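Local coordinates for 4'-phospho-dehydrooxetanocin synthase (Bacillus megaterium, PDB 5UL3), which catalyses the cobalamin-dependent, radical S-adenosylmethionine-driven oxidative ring contraction of dAMP to an oxetane aldehyde, a step in oxetanocin A biosynthesis, at residues G141-A153 and K239-M251. Sequence-based numbering, arbitrary orientation.
With EDO (1,2-ethanediol), chain N; EDO (1,2-ethanediol), chain R.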
ATOM      1  N   GLY A 141      -5.511 -11.852   0.671  1.00 20.11           N
ATOM      2  CA  GLY A 141      -6.232 -12.102   1.915  1.00 22.28           C
ATOM      3  C   GLY A 141      -7.711 -11.758   1.842  1.00 23.34           C
ATOM      4  O   GLY A 141      -8.547 -12.445   2.437  1.00 21.54           O
ATOM      5  N   THR A 142      -8.057 -10.667   1.140  1.00 22.03           N
ATOM      6  CA  THR A 142      -9.470 -10.329   1.017  1.00 17.77           C
ATOM      7  C   THR A 142     -10.182 -11.166  -0.037  1.00 19.35           C
ATOM      8  O   THR A 142     -11.392 -11.384   0.078  1.00 23.20           O
ATOM      9  CB  THR A 142      -9.657  -8.836   0.687  1.00 22.64           C
ATOM     10  OG1 THR A 142      -9.069  -8.559  -0.590  1.00 23.80           O
ATOM     11  CG2 THR A 142      -8.974  -7.972   1.737  1.00 24.55           C
ATOM     12  N   LEU A 143      -9.485 -11.617  -1.076  1.00 19.89           N
ATOM     13  CA  LEU A 143     -10.117 -12.565  -1.993  1.00 18.13           C
ATOM     14  C   LEU A 143     -10.464 -13.855  -1.263  1.00 18.70           C
ATOM     15  O   LEU A 143     -11.567 -14.393  -1.414  1.00 20.10           O
ATOM     16  CB  LEU A 143      -9.205 -12.845  -3.176  1.00 20.59           C
ATOM     17  CG  LEU A 143      -8.892 -11.628  -4.030  1.00 21.55           C
ATOM     18  CD1 LEU A 143      -7.897 -12.017  -5.150  1.00 22.23           C
ATOM     19  CD2 LEU A 143     -10.228 -11.079  -4.580  1.00 23.00           C
ATOM     20  N   SER A 144      -9.526 -14.353  -0.455  1.00 21.80           N
ATOM     21  CA  SER A 144      -9.786 -15.539   0.362  1.00 19.14           C
ATOM     22  C   SER A 144     -10.975 -15.333   1.283  1.00 20.25           C
ATOM     23  O   SER A 144     -11.887 -16.174   1.341  1.00 23.58           O
ATOM     24  CB  SER A 144      -8.527 -15.885   1.178  1.00 20.96           C
ATOM     25  OG  SER A 144      -8.789 -16.917   2.117  1.00 25.39           O
ATOM     26  N   SER A 145     -10.975 -14.241   2.054  1.00 21.78           N
ATOM     27  CA  SER A 145     -12.035 -14.102   3.049  1.00 19.73           C
ATOM     28  C   SER A 145     -13.403 -13.889   2.403  1.00 21.48           C
ATOM     29  O   SER A 145     -14.419 -14.370   2.935  1.00 20.53           O
ATOM     30  CB  SER A 145     -11.713 -12.979   4.029  1.00 20.38           C
ATOM     31  OG  SER A 145     -11.712 -11.696   3.384  1.00 18.74           O
ATOM     32  N   TYR A 146     -13.445 -13.189   1.271  1.00 20.83           N
ATOM     33  CA  TYR A 146     -14.692 -13.063   0.518  1.00 20.81           C
ATOM     34  C   TYR A 146     -15.238 -14.442   0.127  1.00 19.69           C
ATOM     35  O   TYR A 146     -16.415 -14.748   0.355  1.00 22.70           O
ATOM     36  CB  TYR A 146     -14.462 -12.180  -0.720  1.00 18.87           C
ATOM     37  CG  TYR A 146     -15.631 -12.251  -1.680  1.00 20.82           C
ATOM     38  CD1 TYR A 146     -16.773 -11.500  -1.468  1.00 22.42           C
ATOM     39  CD2 TYR A 146     -15.614 -13.147  -2.747  1.00 23.29           C
ATOM     40  CE1 TYR A 146     -17.867 -11.608  -2.328  1.00 24.36           C
ATOM     41  CE2 TYR A 146     -16.695 -13.271  -3.596  1.00 22.57           C
ATOM     42  CZ  TYR A 146     -17.810 -12.495  -3.389  1.00 25.71           C
ATOM     43  OH  TYR A 146     -18.881 -12.635  -4.241  1.00 29.13           O
ATOM     44  N   LEU A 147     -14.386 -15.287  -0.469  1.00 20.29           N
ATOM     45  CA  LEU A 147     -14.823 -16.613  -0.901  1.00 21.74           C
ATOM     46  C   LEU A 147     -15.225 -17.492   0.280  1.00 24.89           C
ATOM     47  O   LEU A 147     -16.192 -18.269   0.182  1.00 22.31           O
ATOM     48  CB  LEU A 147     -13.712 -17.295  -1.701  1.00 19.95           C
ATOM     49  CG  LEU A 147     -13.406 -16.652  -3.057  1.00 19.58           C
ATOM     50  CD1 LEU A 147     -12.191 -17.353  -3.716  1.00 22.01           C
ATOM     51  CD2 LEU A 147     -14.609 -16.678  -3.997  1.00 21.38           C
ATOM     52  N   ARG A 148     -14.493 -17.402   1.403  1.00 22.90           N
ATOM     53  CA  ARG A 148     -14.863 -18.203   2.572  1.00 20.38           C
ATOM     54  C   ARG A 148     -16.184 -17.745   3.172  1.00 22.00           C
ATOM     55  O   ARG A 148     -17.022 -18.579   3.557  1.00 21.99           O
ATOM     56  CB  ARG A 148     -13.747 -18.164   3.630  1.00 23.52           C
ATOM     57  CG  ARG A 148     -12.488 -18.874   3.159  1.00 22.70           C
ATOM     58  CD  ARG A 148     -11.371 -18.788   4.198  1.00 23.25           C
ATOM     59  NE  ARG A 148     -10.201 -19.556   3.785  1.00 23.76           N
ATOM     60  CZ  ARG A 148      -8.991 -19.401   4.323  1.00 25.41           C
ATOM     61  NH1 ARG A 148      -8.797 -18.504   5.285  1.00 22.89           N
ATOM     62  NH2 ARG A 148      -7.976 -20.132   3.894  1.00 27.01           N
ATOM     63  N   LYS A 149     -16.396 -16.428   3.269  1.00 21.98           N
ATOM     64  CA  LYS A 149     -17.634 -15.946   3.865  1.00 20.73           C
ATOM     65  C   LYS A 149     -18.837 -16.319   3.008  1.00 24.14           C
ATOM     66  O   LYS A 149     -19.884 -16.702   3.539  1.00 21.53           O
ATOM     67  CB  LYS A 149     -17.589 -14.434   4.082  1.00 20.65           C
ATOM     68  CG  LYS A 149     -18.883 -13.885   4.700  1.00 22.19           C
ATOM     69  CD  LYS A 149     -18.771 -12.372   5.004  1.00 26.42           C
ATOM     70  CE  LYS A 149     -20.021 -11.865   5.767  1.00 33.58           C
ATOM     71  NZ  LYS A 149     -19.683 -10.732   6.704  1.00 37.83           N
ATOM     72  N   GLU A 150     -18.698 -16.255   1.688  1.00 21.25           N
ATOM     73  CA  GLU A 150     -19.760 -16.716   0.797  1.00 24.69           C
ATOM     74  C   GLU A 150     -19.835 -18.242   0.699  1.00 21.24           C
ATOM     75  O   GLU A 150     -20.763 -18.768   0.066  1.00 22.40           O
ATOM     76  CB  GLU A 150     -19.555 -16.118  -0.592  1.00 24.74           C
ATOM     77  CG  GLU A 150     -19.775 -14.611  -0.642  1.00 26.30           C
ATOM     78  CD  GLU A 150     -21.246 -14.225  -0.531  1.00 44.12           C
ATOM     79  OE1 GLU A 150     -22.132 -15.062  -0.825  1.00 36.56           O
ATOM     80  OE2 GLU A 150     -21.507 -13.068  -0.142  1.00 52.30           O
ATOM     81  N   GLN A 151     -18.891 -18.939   1.318  1.00 21.52           N
ATOM     82  CA  GLN A 151     -18.766 -20.392   1.288  1.00 23.55           C
ATOM     83  C   GLN A 151     -18.781 -20.911  -0.142  1.00 24.39           C
ATOM     84  O   GLN A 151     -19.485 -21.861  -0.485  1.00 23.09           O
ATOM     85  CB  GLN A 151     -19.841 -21.054   2.159  1.00 20.86           C
ATOM     86  CG  GLN A 151     -19.896 -20.443   3.564  1.00 24.31           C
ATOM     87  CD  GLN A 151     -20.623 -21.306   4.594  1.00 25.83           C
ATOM     88  OE1 GLN A 151     -20.880 -22.485   4.365  1.00 27.09           O
ATOM     89  NE2 GLN A 151     -20.976 -20.705   5.724  1.00 26.25           N
ATOM     90  N   LEU A 152     -17.967 -20.274  -0.990  1.00 21.98           N
ATOM     91  CA  LEU A 152     -17.887 -20.618  -2.402  1.00 22.19           C
ATOM     92  C   LEU A 152     -16.751 -21.581  -2.726  1.00 20.98           C
ATOM     93  O   LEU A 152     -16.830 -22.284  -3.738  1.00 25.44           O
ATOM     94  CB  LEU A 152     -17.729 -19.344  -3.248  1.00 20.45           C
ATOM     95  CG  LEU A 152     -18.940 -18.397  -3.258  1.00 24.17           C
ATOM     96  CD1 LEU A 152     -18.569 -17.090  -3.946  1.00 23.82           C
ATOM     97  CD2 LEU A 152     -20.155 -19.027  -3.934  1.00 29.28           C
ATOM     98  N   ALA A 153     -15.710 -21.638  -1.900  1.00 22.35           N
ATOM     99  CA  ALA A 153     -14.535 -22.436  -2.230  1.00 21.81           C
ATOM    100  C   ALA A 153     -13.726 -22.657  -0.968  1.00 23.29           C
ATOM    101  O   ALA A 153     -13.804 -21.884  -0.015  1.00 24.48           O
ATOM    102  CB  ALA A 153     -13.646 -21.759  -3.285  1.00 22.95           C
ATOM    103  N   LYS A 239      -9.765  -5.733 -12.644  1.00 24.02           N
ATOM    104  CA  LYS A 239      -9.948  -4.810 -11.528  1.00 21.21           C
ATOM    105  C   LYS A 239     -10.051  -5.584 -10.212  1.00 24.02           C
ATOM    106  O   LYS A 239      -9.108  -6.285  -9.830  1.00 25.00           O
ATOM    107  CB  LYS A 239     -11.188  -3.937 -11.767  1.00 20.51           C
ATOM    108  CG  LYS A 239     -10.974  -2.976 -12.965  1.00 26.36           C
ATOM    109  CD  LYS A 239     -12.267  -2.612 -13.645  1.00 34.37           C
ATOM    110  CE  LYS A 239     -11.962  -1.782 -14.910  1.00 38.64           C
ATOM    111  NZ  LYS A 239     -13.212  -1.298 -15.551  1.00 51.80           N
ATOM    112  N   GLU A 240     -11.152  -5.443  -9.491  1.00 21.25           N
ATOM    113  CA  GLU A 240     -11.293  -6.212  -8.250  1.00 21.69           C
ATOM    114  C   GLU A 240     -11.449  -7.702  -8.563  1.00 26.71           C
ATOM    115  O   GLU A 240     -12.027  -8.090  -9.584  1.00 25.42           O
ATOM    116  CB  GLU A 240     -12.515  -5.731  -7.453  1.00 23.24           C
ATOM    117  CG  GLU A 240     -12.340  -4.339  -6.823  1.00 22.32           C
ATOM    118  CD  GLU A 240     -13.656  -3.749  -6.368  1.00 20.91           C
ATOM    119  OE1 GLU A 240     -14.589  -3.695  -7.196  1.00 22.66           O
ATOM    120  OE2 GLU A 240     -13.757  -3.354  -5.185  1.00 24.76           O
ATOM    121  N   GLY A 241     -10.970  -8.541  -7.648  1.00 21.57           N
ATOM    122  CA  GLY A 241     -10.974  -9.974  -7.880  1.00 21.62           C
ATOM    123  C   GLY A 241     -12.139 -10.768  -7.315  1.00 22.00           C
ATOM    124  O   GLY A 241     -12.358 -11.908  -7.738  1.00 23.30           O
ATOM    125  N   GLU A 242     -12.901 -10.184  -6.383  1.00 21.51           N
ATOM    126  CA  GLU A 242     -13.897 -10.952  -5.630  1.00 19.69           C
ATOM    127  C   GLU A 242     -14.953 -11.565  -6.542  1.00 25.45           C
ATOM    128  O   GLU A 242     -15.192 -12.776  -6.526  1.00 21.29           O
ATOM    129  CB  GLU A 242     -14.562 -10.058  -4.580  1.00 22.54           C
ATOM    130  CG  GLU A 242     -13.684  -9.703  -3.380  1.00 22.92           C
ATOM    131  CD  GLU A 242     -12.771  -8.479  -3.582  1.00 24.86           C
ATOM    132  OE1 GLU A 242     -12.558  -8.020  -4.726  1.00 21.24           O
ATOM    133  OE2 GLU A 242     -12.232  -7.996  -2.557  1.00 27.65           O
ATOM    134  N   TYR A 243     -15.638 -10.728  -7.316  1.00 22.33           N
ATOM    135  CA  TYR A 243     -16.695 -11.248  -8.179  1.00 20.58           C
ATOM    136  C   TYR A 243     -16.136 -12.036  -9.350  1.00 23.09           C
ATOM    137  O   TYR A 243     -16.799 -12.950  -9.846  1.00 23.92           O
ATOM    138  CB  TYR A 243     -17.565 -10.110  -8.707  1.00 22.95           C
ATOM    139  CG  TYR A 243     -18.348  -9.375  -7.655  1.00 26.08           C
ATOM    140  CD1 TYR A 243     -18.479  -9.875  -6.374  1.00 24.16           C
ATOM    141  CD2 TYR A 243     -18.967  -8.164  -7.960  1.00 24.66           C
ATOM    142  CE1 TYR A 243     -19.192  -9.192  -5.412  1.00 25.20           C
ATOM    143  CE2 TYR A 243     -19.679  -7.476  -7.008  1.00 27.61           C
ATOM    144  CZ  TYR A 243     -19.791  -7.988  -5.740  1.00 30.06           C
ATOM    145  OH  TYR A 243     -20.518  -7.299  -4.797  1.00 30.53           O
ATOM    146  N   THR A 244     -14.925 -11.694  -9.796  1.00 23.13           N
ATOM    147  CA  THR A 244     -14.241 -12.493 -10.802  1.00 22.99           C
ATOM    148  C   THR A 244     -14.084 -13.936 -10.325  1.00 27.05           C
ATOM    149  O   THR A 244     -14.427 -14.882 -11.044  1.00 22.46           O
ATOM    150  CB  THR A 244     -12.880 -11.866 -11.112  1.00 26.01           C
ATOM    151  OG1 THR A 244     -13.063 -10.642 -11.836  1.00 26.23           O
ATOM    152  CG2 THR A 244     -12.000 -12.816 -11.936  1.00 25.95           C
ATOM    153  N   LEU A 245     -13.588 -14.119  -9.102  1.00 22.79           N
ATOM    154  CA  LEU A 245     -13.386 -15.480  -8.601  1.00 20.37           C
ATOM    155  C   LEU A 245     -14.720 -16.173  -8.366  1.00 24.60           C
ATOM    156  O   LEU A 245     -14.878 -17.349  -8.705  1.00 24.19           O
ATOM    157  CB  LEU A 245     -12.529 -15.466  -7.328  1.00 20.73           C
ATOM    158  CG  LEU A 245     -11.054 -15.100  -7.547  1.00 24.02           C
ATOM    159  CD1 LEU A 245     -10.352 -14.911  -6.208  1.00 20.29           C
ATOM    160  CD2 LEU A 245     -10.365 -16.200  -8.335  1.00 28.07           C
ATOM    161  N   ARG A 246     -15.704 -15.450  -7.820  1.00 22.36           N
ATOM    162  CA  ARG A 246     -17.059 -15.990  -7.727  1.00 24.85           C
ATOM    163  C   ARG A 246     -17.527 -16.552  -9.067  1.00 25.41           C
ATOM    164  O   ARG A 246     -18.110 -17.646  -9.135  1.00 21.41           O
ATOM    165  CB  ARG A 246     -18.024 -14.889  -7.260  1.00 24.09           C
ATOM    166  CG  ARG A 246     -19.483 -15.308  -7.251  1.00 22.77           C
ATOM    167  CD  ARG A 246     -20.394 -14.065  -7.282  1.00 24.79           C
ATOM    168  NE  ARG A 246     -20.291 -13.334  -8.539  1.00 25.12           N
ATOM    169  CZ  ARG A 246     -20.775 -12.113  -8.743  1.00 31.07           C
ATOM    170  NH1 ARG A 246     -21.405 -11.473  -7.768  1.00 31.76           N
ATOM    171  NH2 ARG A 246     -20.634 -11.535  -9.924  1.00 30.10           N
ATOM    172  N   ASP A 247     -17.296 -15.807 -10.143  1.00 25.39           N
ATOM    173  CA  ASP A 247     -17.829 -16.207 -11.442  1.00 28.78           C
ATOM    174  C   ASP A 247     -16.992 -17.300 -12.093  1.00 23.57           C
ATOM    175  O   ASP A 247     -17.540 -18.133 -12.820  1.00 27.04           O
ATOM    176  CB  ASP A 247     -17.953 -14.985 -12.366  1.00 25.31           C
ATOM    177  CG  ASP A 247     -19.154 -14.118 -12.018  1.00 25.98           C
ATOM    178  OD1 ASP A 247     -19.912 -14.466 -11.098  1.00 25.96           O
ATOM    179  OD2 ASP A 247     -19.349 -13.068 -12.682  1.00 26.88           O
ATOM    180  N   LEU A 248     -15.679 -17.337 -11.830  1.00 24.90           N
ATOM    181  CA  LEU A 248     -14.878 -18.466 -12.304  1.00 25.56           C
ATOM    182  C   LEU A 248     -15.327 -19.767 -11.653  1.00 26.28           C
ATOM    183  O   LEU A 248     -15.295 -20.827 -12.290  1.00 27.21           O
ATOM    184  CB  LEU A 248     -13.401 -18.225 -12.021  1.00 23.47           C
ATOM    185  CG  LEU A 248     -12.757 -17.115 -12.854  1.00 28.04           C
ATOM    186  CD1 LEU A 248     -11.316 -16.958 -12.437  1.00 24.08           C
ATOM    187  CD2 LEU A 248     -12.859 -17.459 -14.328  1.00 28.91           C
ATOM    188  N   ILE A 249     -15.757 -19.693 -10.395  1.00 22.09           N
ATOM    189  CA  ILE A 249     -16.296 -20.861  -9.703  1.00 22.03           C
ATOM    190  C   ILE A 249     -17.604 -21.290 -10.351  1.00 28.43           C
ATOM    191  O   ILE A 249     -17.838 -22.479 -10.585  1.00 27.16           O
ATOM    192  CB  ILE A 249     -16.466 -20.547  -8.208  1.00 22.16           C
ATOM    193  CG1 ILE A 249     -15.091 -20.428  -7.529  1.00 24.21           C
ATOM    194  CG2 ILE A 249     -17.336 -21.584  -7.502  1.00 26.33           C
ATOM    195  CD1 ILE A 249     -15.153 -19.792  -6.150  1.00 25.71           C
ATOM    196  N   LYS A 250     -18.472 -20.327 -10.672  1.00 25.93           N
ATOM    197  CA  LYS A 250     -19.673 -20.679 -11.424  1.00 26.00           C
ATOM    198  C   LYS A 250     -19.314 -21.296 -12.774  1.00 29.23           C
ATOM    199  O   LYS A 250     -19.937 -22.277 -13.199  1.00 34.14           O
ATOM    200  CB  LYS A 250     -20.567 -19.448 -11.607  1.00 26.65           C
ATOM    201  CG  LYS A 250     -21.129 -18.920 -10.298  1.00 30.02           C
ATOM    202  CD  LYS A 250     -21.770 -17.536 -10.505  1.00 37.92           C
ATOM    203  CE  LYS A 250     -23.255 -17.622 -10.759  1.00 52.50           C
ATOM    204  NZ  LYS A 250     -24.014 -17.474  -9.477  1.00 71.60           N
ATOM    205  N   MET A 251     -18.317 -20.737 -13.468  1.00 25.10           N
ATOM    206  CA  MET A 251     -17.940 -21.302 -14.762  1.00 28.16           C
ATOM    207  C   MET A 251     -17.419 -22.729 -14.608  1.00 38.30           C
ATOM    208  O   MET A 251     -17.680 -23.589 -15.460  1.00 29.91           O
ATOM    209  CB  MET A 251     -16.898 -20.425 -15.443  1.00 32.18           C
ATOM    210  CG  MET A 251     -16.586 -20.862 -16.857  1.00 33.10           C
ATOM    211  SD  MET A 251     -15.387 -19.802 -17.663  1.00 33.31           S
ATOM    212  CE  MET A 251     -13.883 -20.274 -16.837  1.00 31.30           C
TER
HETATM  213  C1  EDO N 813     -24.655 -11.342  -0.887  1.00 61.52           C
HETATM  214  O1  EDO N 813     -23.579 -11.151   0.035  1.00 62.57           O
HETATM  215  C2  EDO N 813     -25.389 -12.618  -0.500  1.00 70.73           C
HETATM  216  O2  EDO N 813     -24.439 -13.640  -0.158  1.00 58.89           O
HETATM  217  C1  EDO R 817     -13.979 -23.991 -17.735  1.00 58.86           C
HETATM  218  O1  EDO R 817     -13.775 -25.048 -16.790  1.00 48.16           O
HETATM  219  C2  EDO R 817     -15.119 -24.377 -18.673  1.00 66.81           C
HETATM  220  O2  EDO R 817     -16.159 -25.014 -17.917  1.00 63.17           O
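Gly241 meets Leu143 through its bare backbone: Leu143 CD2 lies 3.4 Å from Gly241 C and 3.3 Å from Glu242 N, a tight fit against the main chain. Glu242 then shows how one side chain can serve both a helix interface and a cofactor. Its CB sits over the centre of the Tyr146 ring, 3.8 Å from the centroid, in a CH-pi contact, while Glu150 CG lies near the rim of the opposite face. A bend at chi2 (86°) carries the carboxylate off the ring, its plane almost perpendicular to it, where OE1 hydrogen-bonds to cobalamin and OE2 forms a salt bridge with Arg311. Tyr243 offers its ring edge to the phenol oxygen, with Tyr146 OH 3.5 Å from Tyr243 CD1. Leu245 CD1 touches both Leu143 CB (3.8 Å) and Leu147 CD1 (3.9 Å). The aliphatic part of Arg246 runs alongside Leu152; a bend at chi3 then takes its guanidinium away from segment 141-153, where NE forms a salt bridge with Asp247 OD1. Ile249 finishes the apolar seam: its CD1, 3.8 Å from Ala153 CB, also touches Leu147 CD2 and Leu152 CB. Crossing at -50°, the two helices pack together in the cobalamin-binding Rossmann domain; Leu147 and Ser144 rest on strand 154-159, Leu248 and Thr244 on strand 235-237, and Leu152 reaches helix 83-88.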